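Local coordinates for protein alpha-galactosidase (Thermus thermophilus, PDB 6LCJ) that probably hydrolyses terminal alpha-galactosyl groups from oligosaccharides, as a hexameric glycosidase of family GH36, at residues 298-303 and 335-340; 231-236 and 303-308; 36-41 and 94-99. All blocks are in the same frame, centred on the assembly; numbering follows the deposited sequence.

Overall arrangement
Interactions 1 and 2 both lie in the parallel beta-barrel, with centres about 7 Å apart, and share Leu-303. Interaction 1 pairs strand 298-303 with strand 335-338, and interaction 2 takes up the other neighbour of strand 298-303, strand 229-234, and the loop that leaves the strand. Both are buried. The first is a regular backbone ladder flanked by side-chain layers; the second has a single main-chain bond and a tryptophan-carboxylate pair among aromatic rings. Interaction 3 lies on the opposite side of the chain's centre, with its centre about 37 to 38 Å from the others. It is partly buried in the N-terminal beta-sandwich and relies on proline, glycine, leucine and phenylalanine packing.

Interaction 1 of 3, residues 298-303 and 335-340; sequences YDYLKL and YLLFCG
Asp-299 O is gripped by two donors: Tyr-335 N across the contact at 2.9 Å, and Arg-229 NH2 from strand 229-234, on the other flank of strand 298-303. From there the parallel ladder climbs in regular steps. Leu-301 N reaches Tyr-335 O at 2.8 Å, and Leu-301 O in turn receives Leu-337 N at 2.9 Å. Leu-303 N then binds Leu-337 O, and Leu-303 O takes Cys-339 N at 2.9 Å, so the pairing runs one residue beyond strand 335-338. The strand axes diverge by only 12°. These are neighbouring strands of a TIM barrel, joined by the beta-alpha-beta crossover through helix 317-331.

Side chains alternate between two layers. Tyr-300, Lys-302, Tyr-335 and Leu-337 share the inner one. The two tyrosine rings run alongside each other in the same direction, their planes almost parallel (3°) but offset, with little overlap; the touch is between Tyr-300 CE2 and Tyr-335 CD1, at 3.5 Å. Leu-337 CD2 fills the angle between Tyr-300 OH, 3.7 Å away, and the aliphatic part of Lys-302. With CG anti to the backbone N (chi1 -177°) and the chain extended beyond it, Lys-302 carries NZ up to a salt bridge with Asp-196, while Tyr-335 OH is bonded to His-398 ND1. In the outer layer Leu-336 CD2 nestles against Leu-301 CB at 3.7 Å and also meets Leu-303 CD1; Leu-336 and Phe-338 pack on helix 317-331.

The chemistry is thus split by layer. Purely apolar groups face the helix, whereas the barrel interior mixes rings and aliphatic chains with polar ends that find their partners, Asp-196 and His-398, beyond the two strands.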
loop_
_atom_site.group_PDB
_atom_site.type_symbol
_atom_site.label_atom_id
_atom_site.label_comp_id
_atom_site.label_asym_id
_atom_site.label_seq_id
_atom_site.Cartn_x
_atom_site.Cartn_y
_atom_site.Cartn_z
ATOM N N TYR E 298 -21.141 24.941 -48.490
ATOM C CA TYR E 298 -21.809 24.041 -47.555
ATOM C C TYR E 298 -22.764 24.818 -46.664
ATOM O O TYR E 298 -22.370 25.824 -46.070
ATOM C CB TYR E 298 -20.779 23.305 -46.698
ATOM C CG TYR E 298 -19.790 22.528 -47.523
ATOM C CD1 TYR E 298 -18.676 23.150 -48.076
ATOM C CD2 TYR E 298 -19.983 21.179 -47.782
ATOM C CE1 TYR E 298 -17.782 22.445 -48.844
ATOM C CE2 TYR E 298 -19.081 20.466 -48.544
ATOM C CZ TYR E 298 -17.993 21.106 -49.073
ATOM O OH TYR E 298 -17.098 20.401 -49.828
ATOM N N ASP E 299 -24.014 24.352 -46.553
ATOM C CA ASP E 299 -24.966 24.940 -45.609
ATOM C C ASP E 299 -25.568 23.904 -44.654
ATOM O O ASP E 299 -26.583 24.175 -44.007
ATOM C CB ASP E 299 -26.075 25.679 -46.356
ATOM C CG ASP E 299 -26.862 24.767 -47.280
ATOM O OD1 ASP E 299 -26.353 23.685 -47.638
ATOM O OD2 ASP E 299 -27.994 25.143 -47.656
ATOM N N TYR E 300 -24.973 22.717 -44.573
ATOM C CA TYR E 300 -25.280 21.724 -43.553
ATOM C C TYR E 300 -23.952 21.358 -42.903
ATOM O O TYR E 300 -23.027 20.916 -43.589
ATOM C CB TYR E 300 -25.979 20.502 -44.176
ATOM C CG TYR E 300 -26.354 19.369 -43.234
ATOM C CD1 TYR E 300 -25.385 18.541 -42.677
ATOM C CD2 TYR E 300 -27.688 19.104 -42.931
ATOM C CE1 TYR E 300 -25.728 17.500 -41.832
ATOM C CE2 TYR E 300 -28.049 18.059 -42.086
ATOM C CZ TYR E 300 -27.063 17.262 -41.546
ATOM O OH TYR E 300 -27.407 16.239 -40.703
ATOM N N LEU E 301 -23.829 21.596 -41.600
ATOM C CA LEU E 301 -22.555 21.419 -40.907
ATOM C C LEU E 301 -22.715 20.456 -39.743
ATOM O O LEU E 301 -23.636 20.600 -38.932
ATOM C CB LEU E 301 -22.012 22.753 -40.404
ATOM C CG LEU E 301 -21.790 23.807 -41.487
ATOM C CD1 LEU E 301 -21.314 25.127 -40.855
ATOM C CD2 LEU E 301 -20.798 23.277 -42.521
ATOM N N LYS E 302 -21.831 19.472 -39.674
ATOM C CA LYS E 302 -21.790 18.536 -38.558
ATOM C C LYS E 302 -20.639 18.958 -37.657
ATOM O O LYS E 302 -19.463 18.782 -37.999
ATOM C CB LYS E 302 -21.641 17.095 -39.043
ATOM C CG LYS E 302 -21.672 16.041 -37.939
ATOM C CD LYS E 302 -21.648 14.629 -38.535
ATOM C CE LYS E 302 -21.370 13.542 -37.490
ATOM N NZ LYS E 302 -21.315 12.162 -38.100
ATOM N N LEU E 303 -20.984 19.549 -36.528
ATOM C CA LEU E 303 -20.010 20.049 -35.576
ATOM C C LEU E 303 -19.863 18.987 -34.503
ATOM O O LEU E 303 -20.832 18.657 -33.815
ATOM C CB LEU E 303 -20.466 21.389 -34.995
ATOM C CG LEU E 303 -20.777 22.428 -36.077
ATOM C CD1 LEU E 303 -21.218 23.771 -35.473
ATOM C CD2 LEU E 303 -19.559 22.611 -36.991
ATOM N N TYR E 335 -27.895 24.655 -41.488
ATOM C CA TYR E 335 -28.293 23.570 -40.598
ATOM C C TYR E 335 -27.084 23.143 -39.775
ATOM O O TYR E 335 -26.066 22.721 -40.337
ATOM C CB TYR E 335 -28.835 22.375 -41.385
ATOM C CG TYR E 335 -29.615 21.395 -40.527
ATOM C CD1 TYR E 335 -28.955 20.446 -39.750
ATOM C CD2 TYR E 335 -31.003 21.429 -40.476
ATOM C CE1 TYR E 335 -29.656 19.556 -38.958
ATOM C CE2 TYR E 335 -31.710 20.546 -39.687
ATOM C CZ TYR E 335 -31.030 19.609 -38.928
ATOM O OH TYR E 335 -31.721 18.725 -38.138
ATOM N N LEU E 336 -27.195 23.231 -38.455
ATOM C CA LEU E 336 -26.135 22.758 -37.576
ATOM C C LEU E 336 -26.595 21.481 -36.884
ATOM O O LEU E 336 -27.619 21.473 -36.180
ATOM C CB LEU E 336 -25.737 23.825 -36.556
ATOM C CG LEU E 336 -25.202 25.103 -37.186
ATOM C CD1 LEU E 336 -24.834 26.091 -36.102
ATOM C CD2 LEU E 336 -24.023 24.798 -38.103
ATOM N N LEU E 337 -25.861 20.402 -37.127
ATOM C CA LEU E 337 -26.033 19.141 -36.430
ATOM C C LEU E 337 -24.965 19.071 -35.350
ATOM O O LEU E 337 -23.769 19.082 -35.666
ATOM C CB LEU E 337 -25.899 17.959 -37.390
ATOM C CG LEU E 337 -25.914 16.590 -36.694
ATOM C CD1 LEU E 337 -27.305 16.270 -36.159
ATOM C CD2 LEU E 337 -25.442 15.493 -37.621
ATOM N N PHE E 338 -25.394 19.025 -34.085
ATOM C CA PHE E 338 -24.477 18.955 -32.945
ATOM C C PHE E 338 -24.176 17.500 -32.611
ATOM O O PHE E 338 -25.099 16.692 -32.452
ATOM C CB PHE E 338 -25.065 19.646 -31.710
ATOM C CG PHE E 338 -24.948 21.160 -31.721
ATOM C CD1 PHE E 338 -24.896 21.870 -32.919
ATOM C CD2 PHE E 338 -24.930 21.873 -30.532
ATOM C CE1 PHE E 338 -24.828 23.252 -32.925
ATOM C CE2 PHE E 338 -24.855 23.262 -30.531
ATOM C CZ PHE E 338 -24.804 23.949 -31.728
ATOM N N CYS E 339 -22.889 17.181 -32.470
ATOM C CA CYS E 339 -22.445 15.823 -32.183
ATOM C C CYS E 339 -21.407 15.862 -31.063
ATOM O O CYS E 339 -20.654 16.830 -30.935
ATOM C CB CYS E 339 -21.861 15.146 -33.463
ATOM S SG CYS E 339 -21.564 13.312 -33.320
ATOM N N GLY E 340 -21.368 14.801 -30.250
ATOM C CA GLY E 340 -20.441 14.751 -29.126
ATOM C C GLY E 340 -20.648 15.887 -28.155
ATOM O O GLY E 340 -19.691 16.372 -27.524
#

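Interaction 2 of 3, residues 231-236 and 303-308; sequences GLWFAP and LDFLYA
Leu-303 CD2 packs against Phe-234, 4.1 Å from its CD1, the pair lying on the helix-facing side of the sheet. Further along, Pro-236 CG meets Leu-306 CD2, and Ala-235 CB comes to 4.1 Å from Phe-305 CD1. The next ring carbon, Phe-305 CE1, approaches Trp-233 CZ2 at the rim of the indole.

The polar edge belongs to Asp-304. Its OD2 offers the anti lone pair to Trp-233 NE1 at 2.8 Å; the oxygen lies in the indole plane, and the carboxylate stands at 86° to it. The other oxygen, OD1, receives Phe-305 N at 2.8 Å on its anti side, 29° out of the carboxylate plane. One N-H on each oxygen therefore restricts the group's rotation. The main chain adds a short bond from Asp-304 N to Phe-234 O, 2.7 Å, which, with Phe-234 N on Lys-302 O, makes the parallel bridge between Phe-234 and Leu-303.

Here two adjacent barrel strands reach their C-terminal ends, the side where TIM-barrel enzymes carry their active sites. Trp-53 and Trp-268 meet the Phe-305 ring, and Cys-339, just after strand 335-338, touches Asp-304. On the outer side, helix 280-296 backs the contact, with Ala-293 against Phe-234 and Leu-289 against Pro-236.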
loop_
_atom_site.group_PDB
_atom_site.type_symbol
_atom_site.label_atom_id
_atom_site.label_comp_id
_atom_site.label_asym_id
_atom_site.label_seq_id
_atom_site.Cartn_x
_atom_site.Cartn_y
_atom_site.Cartn_z
ATOM N N GLY E 231 -22.816 19.082 -47.316
ATOM C CA GLY E 231 -22.601 19.002 -45.877
ATOM C C GLY E 231 -21.142 18.729 -45.572
ATOM O O GLY E 231 -20.480 17.991 -46.306
ATOM N N LEU E 232 -20.640 19.337 -44.487
ATOM C CA LEU E 232 -19.246 19.188 -44.092
ATOM C C LEU E 232 -19.146 19.039 -42.575
ATOM O O LEU E 232 -19.965 19.577 -41.820
ATOM C CB LEU E 232 -18.412 20.379 -44.587
ATOM C CG LEU E 232 -16.878 20.334 -44.583
ATOM C CD1 LEU E 232 -16.325 19.278 -45.516
ATOM C CD2 LEU E 232 -16.326 21.701 -44.973
ATOM N N TRP E 233 -18.114 18.306 -42.146
ATOM C CA TRP E 233 -17.867 17.916 -40.763
ATOM C C TRP E 233 -16.679 18.682 -40.192
ATOM O O TRP E 233 -15.628 18.765 -40.832
ATOM C CB TRP E 233 -17.571 16.407 -40.709
ATOM C CG TRP E 233 -17.143 15.824 -39.381
ATOM C CD1 TRP E 233 -17.953 15.234 -38.451
ATOM C CD2 TRP E 233 -15.810 15.738 -38.858
ATOM N NE1 TRP E 233 -17.210 14.787 -37.386
ATOM C CE2 TRP E 233 -15.892 15.090 -37.607
ATOM C CE3 TRP E 233 -14.556 16.143 -39.322
ATOM C CZ2 TRP E 233 -14.768 14.849 -36.813
ATOM C CZ3 TRP E 233 -13.434 15.896 -38.527
ATOM C CH2 TRP E 233 -13.555 15.261 -37.290
ATOM N N PHE E 234 -16.823 19.199 -38.968
ATOM C CA PHE E 234 -15.704 19.776 -38.221
ATOM C C PHE E 234 -15.705 19.269 -36.783
ATOM O O PHE E 234 -16.738 18.873 -36.250
ATOM C CB PHE E 234 -15.749 21.312 -38.169
ATOM C CG PHE E 234 -15.753 21.965 -39.504
ATOM C CD1 PHE E 234 -16.950 22.216 -40.162
ATOM C CD2 PHE E 234 -14.562 22.347 -40.102
ATOM C CE1 PHE E 234 -16.964 22.813 -41.403
ATOM C CE2 PHE E 234 -14.556 22.957 -41.347
ATOM C CZ PHE E 234 -15.766 23.192 -42.000
ATOM N N ALA E 235 -14.529 19.318 -36.147
ATOM C CA ALA E 235 -14.375 19.180 -34.694
ATOM C C ALA E 235 -13.673 20.448 -34.225
ATOM O O ALA E 235 -12.471 20.430 -33.922
ATOM C CB ALA E 235 -13.588 17.926 -34.305
ATOM N N PRO E 236 -14.396 21.571 -34.148
ATOM C CA PRO E 236 -13.720 22.881 -34.155
ATOM C C PRO E 236 -12.849 23.172 -32.933
ATOM O O PRO E 236 -11.868 23.912 -33.067
ATOM C CB PRO E 236 -14.888 23.877 -34.273
ATOM C CG PRO E 236 -16.099 23.115 -33.856
ATOM C CD PRO E 236 -15.864 21.691 -34.211
ATOM N N LEU E 303 -20.984 19.549 -36.528
ATOM C CA LEU E 303 -20.010 20.049 -35.576
ATOM C C LEU E 303 -19.863 18.987 -34.503
ATOM O O LEU E 303 -20.832 18.657 -33.815
ATOM C CB LEU E 303 -20.466 21.389 -34.995
ATOM C CG LEU E 303 -20.777 22.428 -36.077
ATOM C CD1 LEU E 303 -21.218 23.771 -35.473
ATOM C CD2 LEU E 303 -19.559 22.611 -36.991
ATOM N N ASP E 304 -18.670 18.431 -34.390
ATOM C CA ASP E 304 -18.450 17.216 -33.637
ATOM C C ASP E 304 -17.516 17.486 -32.469
ATOM O O ASP E 304 -16.812 18.500 -32.438
ATOM C CB ASP E 304 -17.860 16.129 -34.533
ATOM C CG ASP E 304 -18.241 14.720 -34.090
ATOM O OD1 ASP E 304 -18.716 14.515 -32.941
ATOM O OD2 ASP E 304 -18.047 13.811 -34.924
ATOM N N PHE E 305 -17.518 16.545 -31.511
ATOM C CA PHE E 305 -16.657 16.607 -30.338
ATOM C C PHE E 305 -16.848 17.913 -29.591
ATOM O O PHE E 305 -15.891 18.480 -29.067
ATOM C CB PHE E 305 -15.183 16.426 -30.715
ATOM C CG PHE E 305 -14.844 15.045 -31.185
ATOM C CD1 PHE E 305 -15.170 14.634 -32.471
ATOM C CD2 PHE E 305 -14.207 14.151 -30.338
ATOM C CE1 PHE E 305 -14.864 13.348 -32.911
ATOM C CE2 PHE E 305 -13.894 12.861 -30.770
ATOM C CZ PHE E 305 -14.222 12.461 -32.059
ATOM N N LEU E 306 -18.085 18.404 -29.558
ATOM C CA LEU E 306 -18.378 19.693 -28.957
ATOM C C LEU E 306 -18.258 19.680 -27.438
ATOM O O LEU E 306 -18.247 20.758 -26.830
ATOM C CB LEU E 306 -19.779 20.147 -29.368
ATOM C CG LEU E 306 -20.024 20.520 -30.844
ATOM C CD1 LEU E 306 -21.485 20.910 -31.033
ATOM C CD2 LEU E 306 -19.119 21.638 -31.270
ATOM N N TYR E 307 -18.169 18.498 -26.810
ATOM C CA TYR E 307 -17.814 18.446 -25.394
ATOM C C TYR E 307 -16.483 19.161 -25.118
ATOM O O TYR E 307 -16.264 19.658 -24.006
ATOM C CB TYR E 307 -17.740 16.984 -24.917
ATOM C CG TYR E 307 -16.486 16.284 -25.399
ATOM C CD1 TYR E 307 -15.305 16.339 -24.670
ATOM C CD2 TYR E 307 -16.476 15.598 -26.599
ATOM C CE1 TYR E 307 -14.157 15.733 -25.126
ATOM C CE2 TYR E 307 -15.329 14.985 -27.056
ATOM C CZ TYR E 307 -14.178 15.058 -26.321
ATOM O OH TYR E 307 -13.047 14.456 -26.794
ATOM N N ALA E 308 -15.571 19.194 -26.095
ATOM C CA ALA E 308 -14.284 19.833 -25.850
ATOM C C ALA E 308 -14.447 21.296 -25.463
ATOM O O ALA E 308 -13.654 21.823 -24.675
ATOM C CB ALA E 308 -13.383 19.699 -27.071
#

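Interaction 3 of 3, residues 36-41 and 94-99; sequences VFPPFP and GALRGP
Phe-40 lays its ring against the backbone of Gly-98 where two facing antiparallel sheets of the N-terminal beta-sandwich come together. Strand 33-37 belongs to one sheet and strand 93-97 to the other, and the contact forms where both chains run out into loops.

The ring is sandwiched between two aliphatic carbons, one over each face. Over one face sits Pro-38 CB, from its own loop, 3.8 Å above the plane and over the centre. On the opposite face Gly-98 CA makes a CH-pi contact, 3.7 Å from the Phe-40 ring centroid and 24° off the normal, displaced toward the rim. A CB on Gly-98 would lie only about 3.6 Å from Phe-40 CG; Phe-40 CE1 meanwhile comes to 3.3 Å from Gly-98 N. At the ring's edge, near its plane, lies Leu-96 O, 3.8 Å from Phe-40 CZ, while CE1 also meets Leu-96 CB. What brings the ring there is a first torsion of 52°, which places CG between the backbone N and the carbonyl carbon and so turns the ring back over Pro-38. The ring of Tyr-137 meets it as well, with planes about 25° apart. An alanine in place of Phe-40 would probably leave Gly-98 CA and Pro-38 CB without the ring that separates them, and the two loops less firmly joined.

Arg-97 points away from this packing, forming a salt bridge with Glu-140 and a cation-pi contact with Trp-58. Phe-37, whose CB also points away from 94-99, packs on Arg-255 of a second subunit, so the strand end borders an interface of the hexamer. Deeper between the sheets, Leu-96 reaches over to the pyrrolidine of Pro-38, its CD1 lying 3.8 Å from Pro-38 CG and 3.9 Å from Pro-38 CD.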
loop_
_atom_site.group_PDB
_atom_site.type_symbol
_atom_site.label_atom_id
_atom_site.label_comp_id
_atom_site.label_asym_id
_atom_site.label_seq_id
_atom_site.Cartn_x
_atom_site.Cartn_y
_atom_site.Cartn_z
ATOM N N VAL E 36 -35.170 16.620 -2.992
ATOM C CA VAL E 36 -36.530 16.131 -3.161
ATOM C C VAL E 36 -36.556 14.700 -2.657
ATOM O O VAL E 36 -35.692 13.898 -3.028
ATOM C CB VAL E 36 -36.984 16.207 -4.631
ATOM C CG1 VAL E 36 -38.366 15.614 -4.790
ATOM C CG2 VAL E 36 -36.952 17.642 -5.136
ATOM N N PHE E 37 -37.532 14.380 -1.799
ATOM C CA PHE E 37 -37.584 13.033 -1.246
ATOM C C PHE E 37 -38.780 12.298 -1.810
ATOM O O PHE E 37 -39.900 12.821 -1.760
ATOM C CB PHE E 37 -37.652 13.057 0.283
ATOM C CG PHE E 37 -36.522 13.810 0.914
ATOM C CD1 PHE E 37 -35.385 13.148 1.342
ATOM C CD2 PHE E 37 -36.585 15.188 1.044
ATOM C CE1 PHE E 37 -34.335 13.852 1.895
ATOM C CE2 PHE E 37 -35.539 15.901 1.589
ATOM C CZ PHE E 37 -34.413 15.236 2.022
ATOM N N PRO E 38 -38.581 11.114 -2.380
ATOM C CA PRO E 38 -39.689 10.368 -2.934
ATOM C C PRO E 38 -40.650 9.942 -1.841
ATOM O O PRO E 38 -40.238 9.574 -0.729
ATOM C CB PRO E 38 -39.013 9.152 -3.584
ATOM C CG PRO E 38 -37.731 9.011 -2.858
ATOM C CD PRO E 38 -37.302 10.406 -2.538
ATOM N N PRO E 39 -41.929 9.998 -2.117
ATOM C CA PRO E 39 -42.915 9.454 -1.183
ATOM C C PRO E 39 -43.162 7.976 -1.437
ATOM O O PRO E 39 -44.255 7.470 -1.180
ATOM C CB PRO E 39 -44.153 10.299 -1.478
ATOM C CG PRO E 39 -44.034 10.587 -2.957
ATOM C CD PRO E 39 -42.559 10.657 -3.276
ATOM N N PHE E 40 -42.155 7.284 -1.962
ATOM C CA PHE E 40 -42.234 5.874 -2.311
ATOM C C PHE E 40 -40.833 5.305 -2.213
ATOM O O PHE E 40 -39.855 6.055 -2.335
ATOM C CB PHE E 40 -42.796 5.648 -3.729
ATOM C CG PHE E 40 -42.095 6.437 -4.818
ATOM C CD1 PHE E 40 -40.887 5.997 -5.356
ATOM C CD2 PHE E 40 -42.657 7.607 -5.321
ATOM C CE1 PHE E 40 -40.242 6.719 -6.360
ATOM C CE2 PHE E 40 -42.016 8.336 -6.324
ATOM C CZ PHE E 40 -40.808 7.889 -6.844
ATOM N N PRO E 41 -40.695 4.001 -1.980
ATOM C CA PRO E 41 -39.376 3.371 -2.137
ATOM C C PRO E 41 -39.029 3.307 -3.619
ATOM O O PRO E 41 -39.863 2.923 -4.446
ATOM C CB PRO E 41 -39.568 1.978 -1.526
ATOM C CG PRO E 41 -41.042 1.686 -1.732
ATOM C CD PRO E 41 -41.746 3.026 -1.626
ATOM N N GLY E 94 -32.737 14.313 -13.473
ATOM C CA GLY E 94 -32.772 12.981 -12.916
ATOM C C GLY E 94 -34.202 12.612 -12.588
ATOM O O GLY E 94 -35.107 13.456 -12.614
ATOM N N ALA E 95 -34.402 11.332 -12.298
ATOM C CA ALA E 95 -35.735 10.890 -11.932
ATOM C C ALA E 95 -35.639 9.608 -11.128
ATOM O O ALA E 95 -34.710 8.813 -11.301
ATOM C CB ALA E 95 -36.633 10.689 -13.162
ATOM N N LEU E 96 -36.604 9.434 -10.236
ATOM C CA LEU E 96 -36.764 8.221 -9.450
ATOM C C LEU E 96 -38.068 7.550 -9.855
ATOM O O LEU E 96 -39.049 8.214 -10.205
ATOM C CB LEU E 96 -36.754 8.528 -7.944
ATOM C CG LEU E 96 -35.412 8.999 -7.365
ATOM C CD1 LEU E 96 -35.532 9.397 -5.901
ATOM C CD2 LEU E 96 -34.338 7.926 -7.542
ATOM N N ARG E 97 -38.069 6.230 -9.809
ATOM C CA ARG E 97 -39.167 5.428 -10.329
ATOM C C ARG E 97 -39.915 4.743 -9.194
ATOM O O ARG E 97 -39.332 3.939 -8.456
ATOM C CB ARG E 97 -38.642 4.390 -11.311
ATOM C CG ARG E 97 -39.713 3.787 -12.169
ATOM C CD ARG E 97 -39.119 2.714 -13.028
ATOM N NE ARG E 97 -39.096 3.130 -14.419
ATOM C CZ ARG E 97 -38.212 2.696 -15.302
ATOM N NH1 ARG E 97 -37.284 1.816 -14.932
ATOM N NH2 ARG E 97 -38.272 3.128 -16.556
ATOM N N GLY E 98 -41.206 5.045 -9.073
ATOM C CA GLY E 98 -42.070 4.344 -8.154
ATOM C C GLY E 98 -42.403 2.965 -8.681
ATOM O O GLY E 98 -42.406 2.729 -9.896
ATOM N N PRO E 99 -42.671 2.017 -7.770
ATOM C CA PRO E 99 -43.114 0.670 -8.190
ATOM C C PRO E 99 -44.202 0.649 -9.266
ATOM O O PRO E 99 -44.302 -0.340 -10.008
ATOM C CB PRO E 99 -43.622 0.062 -6.875
ATOM C CG PRO E 99 -42.760 0.697 -5.821
ATOM C CD PRO E 99 -42.366 2.075 -6.326
#